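Side-chain contacts in CYCLIN domain-containing protein (Chaetomium thermophilum, PDB 6Z3U), which is the cyclin subunit of the CAK complex and probably regulates the activity of its cyclin-dependent serine/threonine kinase: residues Ser107-Ala112 / Pro188-Arg193; Met197-Leu202 / Ala208-Ala213; Phe223-Leu226 / Ala230-His233. All coordinates share one frame; numbering follows the deposited sequence.

Interaction 1: residues Ser107-Ala112 / Pro188-Arg193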
ATOM      1  N   SER A 107     -13.024  -9.114   3.624  1.00 48.71           N
ATOM      2  CA  SER A 107     -13.103  -7.819   4.282  1.00 47.18           C
ATOM      3  C   SER A 107     -13.634  -6.758   3.324  1.00 43.77           C
ATOM      4  O   SER A 107     -13.514  -6.874   2.102  1.00 50.22           O
ATOM      5  CB  SER A 107     -11.729  -7.410   4.814  1.00 46.87           C
ATOM      6  OG  SER A 107     -10.740  -7.512   3.806  1.00 43.77           O
ATOM      7  N   ASP A 108     -14.239  -5.715   3.899  1.00 37.91           N
ATOM      8  CA  ASP A 108     -14.784  -4.635   3.083  1.00 35.17           C
ATOM      9  C   ASP A 108     -13.695  -3.960   2.256  1.00 34.13           C
ATOM     10  O   ASP A 108     -13.931  -3.568   1.108  1.00 41.31           O
ATOM     11  CB  ASP A 108     -15.489  -3.609   3.969  1.00 50.91           C
ATOM     12  CG  ASP A 108     -16.812  -4.116   4.520  1.00 57.79           C
ATOM     13  OD1 ASP A 108     -17.296  -5.169   4.051  1.00 61.15           O
ATOM     14  OD2 ASP A 108     -17.371  -3.455   5.423  1.00 58.00           O
ATOM     15  N   GLU A 109     -12.501  -3.799   2.827  1.00 39.10           N
ATOM     16  CA  GLU A 109     -11.419  -3.161   2.081  1.00 42.05           C
ATOM     17  C   GLU A 109     -10.980  -4.011   0.898  1.00 33.86           C
ATOM     18  O   GLU A 109     -10.603  -3.465  -0.146  1.00 39.29           O
ATOM     19  CB  GLU A 109     -10.237  -2.884   3.008  1.00 46.58           C
ATOM     20  CG  GLU A 109     -10.540  -1.892   4.119  1.00 43.99           C
ATOM     21  CD  GLU A 109      -9.488  -0.806   4.230  1.00 51.28           C
ATOM     22  OE1 GLU A 109      -9.809   0.370   3.967  1.00 56.89           O
ATOM     23  OE2 GLU A 109      -8.330  -1.136   4.570  1.00 50.17           O
ATOM     24  N   ILE A 110     -11.017  -5.339   1.033  1.00 32.37           N
ATOM     25  CA  ILE A 110     -10.670  -6.205  -0.089  1.00 30.65           C
ATOM     26  C   ILE A 110     -11.718  -6.082  -1.190  1.00 36.91           C
ATOM     27  O   ILE A 110     -11.388  -5.873  -2.363  1.00 37.74           O
ATOM     28  CB  ILE A 110     -10.514  -7.662   0.384  1.00 33.25           C
ATOM     29  CG1 ILE A 110      -9.205  -7.826   1.162  1.00 35.98           C
ATOM     30  CG2 ILE A 110     -10.554  -8.615  -0.803  1.00 39.99           C
ATOM     31  CD1 ILE A 110      -9.006  -9.203   1.771  1.00 37.91           C
ATOM     32  N   LYS A 111     -12.995  -6.212  -0.827  1.00 37.30           N
ATOM     33  CA  LYS A 111     -14.067  -6.079  -1.808  1.00 32.81           C
ATOM     34  C   LYS A 111     -13.929  -4.784  -2.596  1.00 33.26           C
ATOM     35  O   LYS A 111     -13.947  -4.784  -3.831  1.00 36.31           O
ATOM     36  CB  LYS A 111     -15.425  -6.122  -1.107  1.00 37.76           C
ATOM     37  CG  LYS A 111     -15.716  -7.403  -0.356  1.00 46.56           C
ATOM     38  CD  LYS A 111     -17.027  -7.288   0.410  1.00 43.64           C
ATOM     39  CE  LYS A 111     -17.311  -8.542   1.214  1.00 52.72           C
ATOM     40  NZ  LYS A 111     -18.033  -8.237   2.478  1.00 58.25           N
ATOM     41  N   ALA A 112     -13.782  -3.662  -1.887  1.00 33.74           N
ATOM     42  CA  ALA A 112     -13.727  -2.369  -2.557  1.00 35.31           C
ATOM     43  C   ALA A 112     -12.512  -2.268  -3.469  1.00 40.29           C
ATOM     44  O   ALA A 112     -12.592  -1.685  -4.557  1.00 39.29           O
ATOM     45  CB  ALA A 112     -13.717  -1.247  -1.518  1.00 39.89           C
ATOM     46  N   PRO A 188     -13.416   4.949   1.600  1.00 51.76           N
ATOM     47  CA  PRO A 188     -14.006   5.849   2.607  1.00 51.66           C
ATOM     48  C   PRO A 188     -14.543   5.156   3.855  1.00 49.54           C
ATOM     49  O   PRO A 188     -15.163   5.834   4.681  1.00 43.30           O
ATOM     50  CB  PRO A 188     -15.159   6.494   1.823  1.00 47.40           C
ATOM     51  CG  PRO A 188     -15.374   5.621   0.575  1.00 48.51           C
ATOM     52  CD  PRO A 188     -14.449   4.448   0.681  1.00 50.60           C
ATOM     53  N   PHE A 189     -14.329   3.848   4.010  1.00 50.75           N
ATOM     54  CA  PHE A 189     -14.857   3.152   5.179  1.00 50.48           C
ATOM     55  C   PHE A 189     -14.240   3.695   6.463  1.00 46.86           C
ATOM     56  O   PHE A 189     -14.954   4.088   7.391  1.00 57.66           O
ATOM     57  CB  PHE A 189     -14.608   1.648   5.051  1.00 50.65           C
ATOM     58  CG  PHE A 189     -15.135   1.053   3.777  1.00 45.59           C
ATOM     59  CD1 PHE A 189     -16.494   0.848   3.601  1.00 46.70           C
ATOM     60  CD2 PHE A 189     -14.272   0.698   2.755  1.00 44.49           C
ATOM     61  CE1 PHE A 189     -16.980   0.302   2.430  1.00 46.69           C
ATOM     62  CE2 PHE A 189     -14.754   0.149   1.583  1.00 45.86           C
ATOM     63  CZ  PHE A 189     -16.110  -0.048   1.420  1.00 45.61           C
ATOM     64  N   ARG A 190     -12.908   3.728   6.533  1.00 53.23           N
ATOM     65  CA  ARG A 190     -12.254   4.263   7.721  1.00 54.29           C
ATOM     66  C   ARG A 190     -12.525   5.752   7.883  1.00 52.44           C
ATOM     67  O   ARG A 190     -12.599   6.248   9.012  1.00 53.86           O
ATOM     68  CB  ARG A 190     -10.751   4.000   7.656  1.00 52.44           C
ATOM     69  CG  ARG A 190     -10.047   4.129   8.993  1.00 47.05           C
ATOM     70  CD  ARG A 190      -8.572   3.790   8.870  1.00 45.06           C
ATOM     71  NE  ARG A 190      -8.356   2.385   8.532  1.00 44.03           N
ATOM     72  CZ  ARG A 190      -8.188   1.919   7.296  1.00 45.23           C
ATOM     73  NH1 ARG A 190      -8.208   2.739   6.253  1.00 43.54           N
ATOM     74  NH2 ARG A 190      -8.000   0.621   7.105  1.00 53.06           N
ATOM     75  N   ALA A 191     -12.664   6.479   6.772  1.00 52.06           N
ATOM     76  CA  ALA A 191     -13.046   7.884   6.850  1.00 52.25           C
ATOM     77  C   ALA A 191     -14.390   8.059   7.545  1.00 58.32           C
ATOM     78  O   ALA A 191     -14.597   9.049   8.258  1.00 61.59           O
ATOM     79  CB  ALA A 191     -13.089   8.489   5.448  1.00 49.19           C
ATOM     80  N   LEU A 192     -15.316   7.118   7.347  1.00 60.17           N
ATOM     81  CA  LEU A 192     -16.625   7.221   7.984  1.00 58.24           C
ATOM     82  C   LEU A 192     -16.503   7.142   9.500  1.00 63.83           C
ATOM     83  O   LEU A 192     -17.051   7.981  10.224  1.00 70.25           O
ATOM     84  CB  LEU A 192     -17.548   6.119   7.461  1.00 58.93           C
ATOM     85  CG  LEU A 192     -18.913   5.968   8.140  1.00 53.07           C
ATOM     86  CD1 LEU A 192     -19.754   7.225   7.988  1.00 54.26           C
ATOM     87  CD2 LEU A 192     -19.645   4.761   7.573  1.00 61.95           C
ATOM     88  N   ARG A 193     -15.777   6.141  10.000  1.00 63.73           N
ATOM     89  CA  ARG A 193     -15.622   6.000  11.443  1.00 57.82           C
ATOM     90  C   ARG A 193     -14.876   7.189  12.031  1.00 63.61           C
ATOM     91  O   ARG A 193     -15.088   7.541  13.197  1.00 71.00           O
ATOM     92  CB  ARG A 193     -14.904   4.689  11.762  1.00 56.54           C
ATOM     93  CG  ARG A 193     -14.957   4.289  13.225  1.00 54.06           C
ATOM     94  CD  ARG A 193     -14.792   2.784  13.385  1.00 65.48           C
ATOM     95  NE  ARG A 193     -16.062   2.078  13.239  1.00 61.23           N
ATOM     96  CZ  ARG A 193     -16.185   0.757  13.173  1.00 66.74           C
ATOM     97  NH1 ARG A 193     -15.110  -0.019  13.232  1.00 72.05           N
ATOM     98  NH2 ARG A 193     -17.386   0.207  13.040  1.00 74.74           N
TER
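In the all-helical cyclin fold, Phe189 and Arg190 of the cyclin C-terminal region touch Asp108, Glu109 and Ala112 of the cyclin-like region. Both partners are helix beginnings. Ser107 holds the N-cap position of helix 108-124, and Pro188 that of helix 189-200. The axes of the helical parts of the two segments stay 12.4 Å apart at their closest, so side chains bridge the gap.

Phe189 does the apolar work. Its CE2 lies 3.6 Å from Ala112 CB, which comes in at the ring edge, close to the ring plane. Asp108 CB sits over one face, 4.4 Å from Phe189 CZ. The backbone carbonyl of Asp108 is also near, with its O 3.8 Å from Phe189 CE2. The carboxylate of Asp108 has other work: OD2 forms a salt bridge with Arg222, and OD1 is 3.5 Å from Lys111 NZ in a second one.

Arg190 brings the charge. Its CG is anti to the backbone N (chi1 -162°), and the chain then bends at chi3 to present the guanidinium to Glu109. Two further acids use the same group. Asp247 of the kinase chain pairs with NE, and Glu53 of the RING-type chain pairs with NH1. Three acidic side chains from three subunits thus share one guanidinium, which is likely to stabilise its positive charge and restrict its turning.

Within this chain the pairing with Glu109 is a hydrogen-bonded salt bridge. The carboxylate and guanidinium planes stand 82° apart. Arg190 NH2 donates to Glu109 OE2 over 3.1 Å, with an N-H...O angle of 152°; OE2 lies near the guanidinium plane, whereas NH2 comes in from above the carboxylate plane.

Interaction 2: residues Met197-Leu202 / Ala208-Ala213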
ATOM      1  N   MET A 197     -16.517  10.144  15.058  1.00 69.76           N
ATOM      2  CA  MET A 197     -15.886  10.609  16.288  1.00 62.17           C
ATOM      3  C   MET A 197     -15.928  12.129  16.394  1.00 72.97           C
ATOM      4  O   MET A 197     -16.174  12.674  17.476  1.00 77.57           O
ATOM      5  CB  MET A 197     -14.453  10.088  16.377  1.00 60.69           C
ATOM      6  CG  MET A 197     -14.388   8.586  16.600  1.00 59.77           C
ATOM      7  SD  MET A 197     -12.720   7.909  16.634  1.00 57.99           S
ATOM      8  CE  MET A 197     -12.211   8.114  14.932  1.00 55.60           C
ATOM      9  N   GLU A 198     -15.690  12.833  15.284  1.00 68.04           N
ATOM     10  CA  GLU A 198     -15.782  14.290  15.318  1.00 70.67           C
ATOM     11  C   GLU A 198     -17.185  14.738  15.710  1.00 76.46           C
ATOM     12  O   GLU A 198     -17.351  15.743  16.414  1.00 76.02           O
ATOM     13  CB  GLU A 198     -15.386  14.875  13.961  1.00 69.06           C
ATOM     14  CG  GLU A 198     -15.497  16.394  13.881  1.00 84.02           C
ATOM     15  CD  GLU A 198     -14.643  17.107  14.910  1.00 93.34           C
ATOM     16  OE1 GLU A 198     -13.483  16.690  15.116  1.00 85.65           O
ATOM     17  OE2 GLU A 198     -15.134  18.086  15.516  1.00 95.82           O
ATOM     18  N   LEU A 199     -18.210  14.003  15.268  1.00 80.15           N
ATOM     19  CA  LEU A 199     -19.579  14.331  15.651  1.00 71.92           C
ATOM     20  C   LEU A 199     -19.856  13.969  17.105  1.00 76.99           C
ATOM     21  O   LEU A 199     -20.625  14.664  17.780  1.00 74.63           O
ATOM     22  CB  LEU A 199     -20.571  13.612  14.736  1.00 73.28           C
ATOM     23  CG  LEU A 199     -20.671  14.123  13.298  1.00 75.75           C
ATOM     24  CD1 LEU A 199     -21.276  13.059  12.394  1.00 72.97           C
ATOM     25  CD2 LEU A 199     -21.502  15.397  13.252  1.00 75.59           C
ATOM     26  N   SER A 200     -19.241  12.895  17.605  1.00 79.65           N
ATOM     27  CA  SER A 200     -19.470  12.485  18.985  1.00 71.52           C
ATOM     28  C   SER A 200     -19.051  13.557  19.979  1.00 85.00           C
ATOM     29  O   SER A 200     -19.511  13.537  21.127  1.00 76.90           O
ATOM     30  CB  SER A 200     -18.716  11.187  19.274  1.00 70.12           C
ATOM     31  OG  SER A 200     -19.210  10.123  18.480  1.00 68.52           O
ATOM     32  N   THR A 201     -18.193  14.494  19.570  1.00 91.12           N
ATOM     33  CA  THR A 201     -17.764  15.565  20.459  1.00 88.24           C
ATOM     34  C   THR A 201     -18.835  16.630  20.648  1.00 82.85           C
ATOM     35  O   THR A 201     -18.769  17.391  21.620  1.00 88.60           O
ATOM     36  CB  THR A 201     -16.483  16.217  19.925  1.00 80.87           C
ATOM     37  OG1 THR A 201     -16.770  16.939  18.721  1.00 78.72           O
ATOM     38  CG2 THR A 201     -15.424  15.159  19.637  1.00 74.54           C
ATOM     39  N   LEU A 202     -19.811  16.703  19.750  1.00 84.32           N
ATOM     40  CA  LEU A 202     -20.896  17.668  19.899  1.00 91.62           C
ATOM     41  C   LEU A 202     -21.853  17.199  20.992  1.00 94.19           C
ATOM     42  O   LEU A 202     -22.247  16.027  21.000  1.00 96.15           O
ATOM     43  CB  LEU A 202     -21.638  17.833  18.574  1.00 91.31           C
ATOM     44  CG  LEU A 202     -21.012  18.769  17.535  1.00 82.50           C
ATOM     45  CD1 LEU A 202     -19.537  18.473  17.318  1.00 80.28           C
ATOM     46  CD2 LEU A 202     -21.769  18.663  16.218  1.00 89.69           C
ATOM     47  N   ALA A 208     -27.825   7.589  19.805  1.00 95.36           N
ATOM     48  CA  ALA A 208     -28.648   6.654  19.043  1.00 89.90           C
ATOM     49  C   ALA A 208     -28.833   7.129  17.608  1.00 79.76           C
ATOM     50  O   ALA A 208     -28.866   6.318  16.675  1.00 78.01           O
ATOM     51  CB  ALA A 208     -30.002   6.471  19.729  1.00 85.44           C
ATOM     52  N   ARG A 209     -28.970   8.442  17.414  1.00 80.19           N
ATOM     53  CA  ARG A 209     -29.032   8.991  16.064  1.00 78.28           C
ATOM     54  C   ARG A 209     -27.723   8.764  15.322  1.00 74.75           C
ATOM     55  O   ARG A 209     -27.725   8.444  14.127  1.00 72.83           O
ATOM     56  CB  ARG A 209     -29.360  10.483  16.132  1.00 79.59           C
ATOM     57  CG  ARG A 209     -29.257  11.222  14.808  1.00 79.49           C
ATOM     58  CD  ARG A 209     -29.419  12.722  15.017  1.00 92.59           C
ATOM     59  NE  ARG A 209     -29.559  13.451  13.759  1.00 96.15           N
ATOM     60  CZ  ARG A 209     -29.490  14.774  13.649  1.00 88.42           C
ATOM     61  NH1 ARG A 209     -29.275  15.527  14.722  1.00 86.21           N
ATOM     62  NH2 ARG A 209     -29.631  15.349  12.461  1.00 81.01           N
ATOM     63  N   LEU A 210     -26.592   8.940  16.012  1.00 85.46           N
ATOM     64  CA  LEU A 210     -25.292   8.748  15.377  1.00 72.12           C
ATOM     65  C   LEU A 210     -25.104   7.304  14.930  1.00 70.45           C
ATOM     66  O   LEU A 210     -24.603   7.046  13.828  1.00 69.29           O
ATOM     67  CB  LEU A 210     -24.174   9.150  16.337  1.00 70.94           C
ATOM     68  CG  LEU A 210     -23.605  10.563  16.201  1.00 74.70           C
ATOM     69  CD1 LEU A 210     -22.484  10.777  17.211  1.00 77.57           C
ATOM     70  CD2 LEU A 210     -23.108  10.824  14.788  1.00 68.03           C
ATOM     71  N   VAL A 211     -25.483   6.347  15.779  1.00 70.82           N
ATOM     72  CA  VAL A 211     -25.326   4.939  15.429  1.00 74.87           C
ATOM     73  C   VAL A 211     -26.107   4.618  14.162  1.00 71.23           C
ATOM     74  O   VAL A 211     -25.580   4.010  13.222  1.00 73.93           O
ATOM     75  CB  VAL A 211     -25.762   4.044  16.604  1.00 75.18           C
ATOM     76  CG1 VAL A 211     -25.746   2.580  16.192  1.00 77.27           C
ATOM     77  CG2 VAL A 211     -24.864   4.274  17.808  1.00 72.11           C
ATOM     78  N   ALA A 212     -27.376   5.032  14.110  1.00 71.19           N
ATOM     79  CA  ALA A 212     -28.194   4.751  12.936  1.00 73.62           C
ATOM     80  C   ALA A 212     -27.579   5.344  11.674  1.00 75.42           C
ATOM     81  O   ALA A 212     -27.556   4.696  10.622  1.00 80.26           O
ATOM     82  CB  ALA A 212     -29.610   5.288  13.143  1.00 73.92           C
ATOM     83  N   ALA A 213     -27.072   6.576  11.758  1.00 72.57           N
ATOM     84  CA  ALA A 213     -26.461   7.202  10.589  1.00 65.73           C
ATOM     85  C   ALA A 213     -25.250   6.409  10.117  1.00 71.69           C
ATOM     86  O   ALA A 213     -25.090   6.150   8.918  1.00 68.02           O
ATOM     87  CB  ALA A 213     -26.069   8.644  10.911  1.00 71.45           C
TER
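Leu210 reaches from helix 207-221 to the C-terminal part of helix 189-200 and touches Leu199 and Ser200. Its two methyls divide the task. With chi2 at -179°, CD1 is the extended branch and ends 3.6 Å from Ser200 OG. CD2 turns to Leu199, where it lies 3.8 Å from Leu199 CD1 and is equally close to its CB. The two leucine side chains cross obliquely.

Leu199 holds its CG anti to the carbonyl carbon (chi1 -72°), which swings CD1 toward Leu210. Ser200 takes a similar first torsion. Its OG is hydrogen-bonded to Ile196 O one turn back and only packs against the Leu210 methyl. Beyond it, Thr201 OG1 donates a 2.7 Å hydrogen bond to Glu198 O.

Cutting Leu210 back to an alanine would remove both methyls and is likely to leave Leu199 CD1 without this partner and open a gap between the helices. Val205, in the connecting loop, also packs on Leu210. Two consecutive helices doubling back on a short loop and held by leucines is a helical hairpin, a building element of the all-helical cyclin fold.

Interaction 3: residues Phe223-Leu226 / Ala230-His233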
ATOM      1  N   PHE A 223     -21.754  -0.401  -1.340  1.00 54.04           N
ATOM      2  CA  PHE A 223     -22.347  -0.765  -2.621  1.00 55.42           C
ATOM      3  C   PHE A 223     -22.413   0.418  -3.581  1.00 52.41           C
ATOM      4  O   PHE A 223     -21.949   0.323  -4.722  1.00 53.99           O
ATOM      5  CB  PHE A 223     -23.754  -1.331  -2.405  1.00 54.42           C
ATOM      6  CG  PHE A 223     -24.369  -1.916  -3.641  1.00 55.83           C
ATOM      7  CD1 PHE A 223     -24.127  -3.238  -3.977  1.00 56.34           C
ATOM      8  CD2 PHE A 223     -25.177  -1.157  -4.470  1.00 56.48           C
ATOM      9  CE1 PHE A 223     -24.680  -3.794  -5.111  1.00 53.74           C
ATOM     10  CE2 PHE A 223     -25.735  -1.710  -5.609  1.00 53.81           C
ATOM     11  CZ  PHE A 223     -25.486  -3.031  -5.928  1.00 55.57           C
ATOM     12  N   SER A 224     -22.991   1.531  -3.130  1.00 53.90           N
ATOM     13  CA  SER A 224     -23.299   2.633  -4.041  1.00 51.13           C
ATOM     14  C   SER A 224     -22.079   3.166  -4.781  1.00 57.01           C
ATOM     15  O   SER A 224     -22.139   3.280  -6.019  1.00 59.43           O
ATOM     16  CB  SER A 224     -24.000   3.753  -3.266  1.00 49.77           C
ATOM     17  OG  SER A 224     -25.392   3.519  -3.176  1.00 52.57           O
ATOM     18  N   PRO A 225     -20.966   3.510  -4.126  1.00 53.08           N
ATOM     19  CA  PRO A 225     -19.841   4.103  -4.862  1.00 57.50           C
ATOM     20  C   PRO A 225     -18.968   3.088  -5.580  1.00 58.13           C
ATOM     21  O   PRO A 225     -18.100   3.490  -6.369  1.00 39.86           O
ATOM     22  CB  PRO A 225     -19.060   4.826  -3.761  1.00 54.74           C
ATOM     23  CG  PRO A 225     -19.266   3.960  -2.558  1.00 40.95           C
ATOM     24  CD  PRO A 225     -20.661   3.370  -2.688  1.00 48.85           C
ATOM     25  N   LEU A 226     -19.172   1.793  -5.340  1.00 60.45           N
ATOM     26  CA  LEU A 226     -18.431   0.750  -6.034  1.00 53.69           C
ATOM     27  C   LEU A 226     -19.089   0.355  -7.348  1.00 57.92           C
ATOM     28  O   LEU A 226     -18.399  -0.093  -8.271  1.00 51.49           O
ATOM     29  CB  LEU A 226     -18.306  -0.484  -5.139  1.00 39.58           C
ATOM     30  CG  LEU A 226     -17.716  -0.232  -3.750  1.00 38.55           C
ATOM     31  CD1 LEU A 226     -17.693  -1.522  -2.946  1.00 44.49           C
ATOM     32  CD2 LEU A 226     -16.326   0.370  -3.843  1.00 46.80           C
ATOM     33  N   ALA A 230     -18.249   6.828  -8.695  1.00 63.53           N
ATOM     34  CA  ALA A 230     -17.964   7.775  -7.621  1.00 62.09           C
ATOM     35  C   ALA A 230     -16.463   7.970  -7.428  1.00 59.32           C
ATOM     36  O   ALA A 230     -15.993   9.105  -7.283  1.00 58.55           O
ATOM     37  CB  ALA A 230     -18.613   7.300  -6.321  1.00 61.80           C
ATOM     38  N   TYR A 231     -15.694   6.880  -7.426  1.00 54.18           N
ATOM     39  CA  TYR A 231     -14.266   6.987  -7.140  1.00 49.40           C
ATOM     40  C   TYR A 231     -13.545   7.862  -8.156  1.00 51.90           C
ATOM     41  O   TYR A 231     -12.562   8.529  -7.811  1.00 49.40           O
ATOM     42  CB  TYR A 231     -13.630   5.595  -7.110  1.00 48.11           C
ATOM     43  CG  TYR A 231     -13.802   4.852  -5.805  1.00 44.20           C
ATOM     44  CD1 TYR A 231     -15.023   4.839  -5.144  1.00 47.87           C
ATOM     45  CD2 TYR A 231     -12.745   4.151  -5.241  1.00 43.03           C
ATOM     46  CE1 TYR A 231     -15.182   4.158  -3.953  1.00 40.54           C
ATOM     47  CE2 TYR A 231     -12.896   3.465  -4.052  1.00 45.07           C
ATOM     48  CZ  TYR A 231     -14.117   3.470  -3.414  1.00 41.08           C
ATOM     49  OH  TYR A 231     -14.272   2.791  -2.230  1.00 45.36           O
ATOM     50  N   PHE A 232     -14.018   7.887  -9.404  1.00 54.87           N
ATOM     51  CA  PHE A 232     -13.305   8.597 -10.456  1.00 56.95           C
ATOM     52  C   PHE A 232     -13.482  10.109 -10.383  1.00 57.66           C
ATOM     53  O   PHE A 232     -12.635  10.843 -10.903  1.00 58.88           O
ATOM     54  CB  PHE A 232     -13.769   8.117 -11.837  1.00 54.39           C
ATOM     55  CG  PHE A 232     -13.554   6.650 -12.077  1.00 47.60           C
ATOM     56  CD1 PHE A 232     -12.283   6.102 -12.032  1.00 44.67           C
ATOM     57  CD2 PHE A 232     -14.624   5.822 -12.372  1.00 39.90           C
ATOM     58  CE1 PHE A 232     -12.087   4.754 -12.259  1.00 38.57           C
ATOM     59  CE2 PHE A 232     -14.433   4.476 -12.600  1.00 39.15           C
ATOM     60  CZ  PHE A 232     -13.163   3.942 -12.545  1.00 37.63           C
ATOM     61  N   HIS A 233     -14.551  10.589  -9.747  1.00 61.76           N
ATOM     62  CA  HIS A 233     -14.861  12.009  -9.727  1.00 61.87           C
ATOM     63  C   HIS A 233     -14.839  12.631  -8.339  1.00 61.18           C
ATOM     64  O   HIS A 233     -14.929  13.859  -8.235  1.00 54.22           O
ATOM     65  CB  HIS A 233     -16.242  12.255 -10.353  1.00 65.49           C
ATOM     66  CG  HIS A 233     -16.458  11.518 -11.637  1.00 57.82           C
ATOM     67  ND1 HIS A 233     -15.645  11.684 -12.735  1.00 52.53           N
ATOM     68  CD2 HIS A 233     -17.395  10.607 -11.995  1.00 64.11           C
ATOM     69  CE1 HIS A 233     -16.070  10.909 -13.717  1.00 63.41           C
ATOM     70  NE2 HIS A 233     -17.131  10.246 -13.293  1.00 64.47           N
TER
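Tyr231 OH is hydrogen-bonded to His187 ND1, and the same oxygen packs 3.6 Å from Leu226 CD2. The buried hydroxyl therefore has a polar partner from the loop before helix 189-200 and an apolar one from helix 224-227. The bond to His187 ties down the far end of the ring.

Leu226 and Tyr231 run side by side and point the same way. Leu226 starts away from the other segment, but CG is anti to the carbonyl carbon (chi1 -54°), and the CD2 branch swings back to lie 3.8 Å from Tyr231 CZ. It approaches the ring obliquely.

Pro225 fills the space nearer the backbone. Its CB is shared between two neighbours. It lies 3.6 Å from Ala230 CB, and it meets the Tyr231 ring at its edge, in plane, 3.9 Å from CE1. The carbonyl of Pro225 adds to this, with its O 3.6 Å from Tyr231 CD1. The CA atoms of Pro225 and Ala230 are 5.0 Å apart, and a side chain as small as alanine suits so close an approach.

The two segments are short helical turns joined by only three residues. Bonding inside them is sparse. Leu226 N makes a weak bond to Phe223 O, and His233 N donates to Ala230 O over 3.2 Å.

The pair of turns belongs to the all-helical cyclin C-terminal domain and lies among long helices. Ile239 of helix 236-247 packs on Pro225, Ala230 and Tyr231. Helix 108-124 touches Tyr231 through Thr116 and Phe232 through Lys119, and Leu28 of helix 25-48 lies against Phe232 and His233.

In the fold
Interactions 1 and 3 are neighbours, with centres about 12 Å apart. Pro188 CD lies 3.4 Å from Tyr231 OH, and Ala112 CB packs 3.9 Å from Leu226 CD2. The helix starts of interaction 1 thus rest on the short turns of interaction 3. Interaction 2 lies farther along helix 189-200, which it shares with interaction 1; their centres are about 18 Å apart. Interactions 2 and 3 do not touch, and their nearest atoms are about 12 Å apart. The RING-type chain reaches residues of both interaction 1 and interaction 2. The kinase chain meets interaction 1 at Ser107 and Arg190.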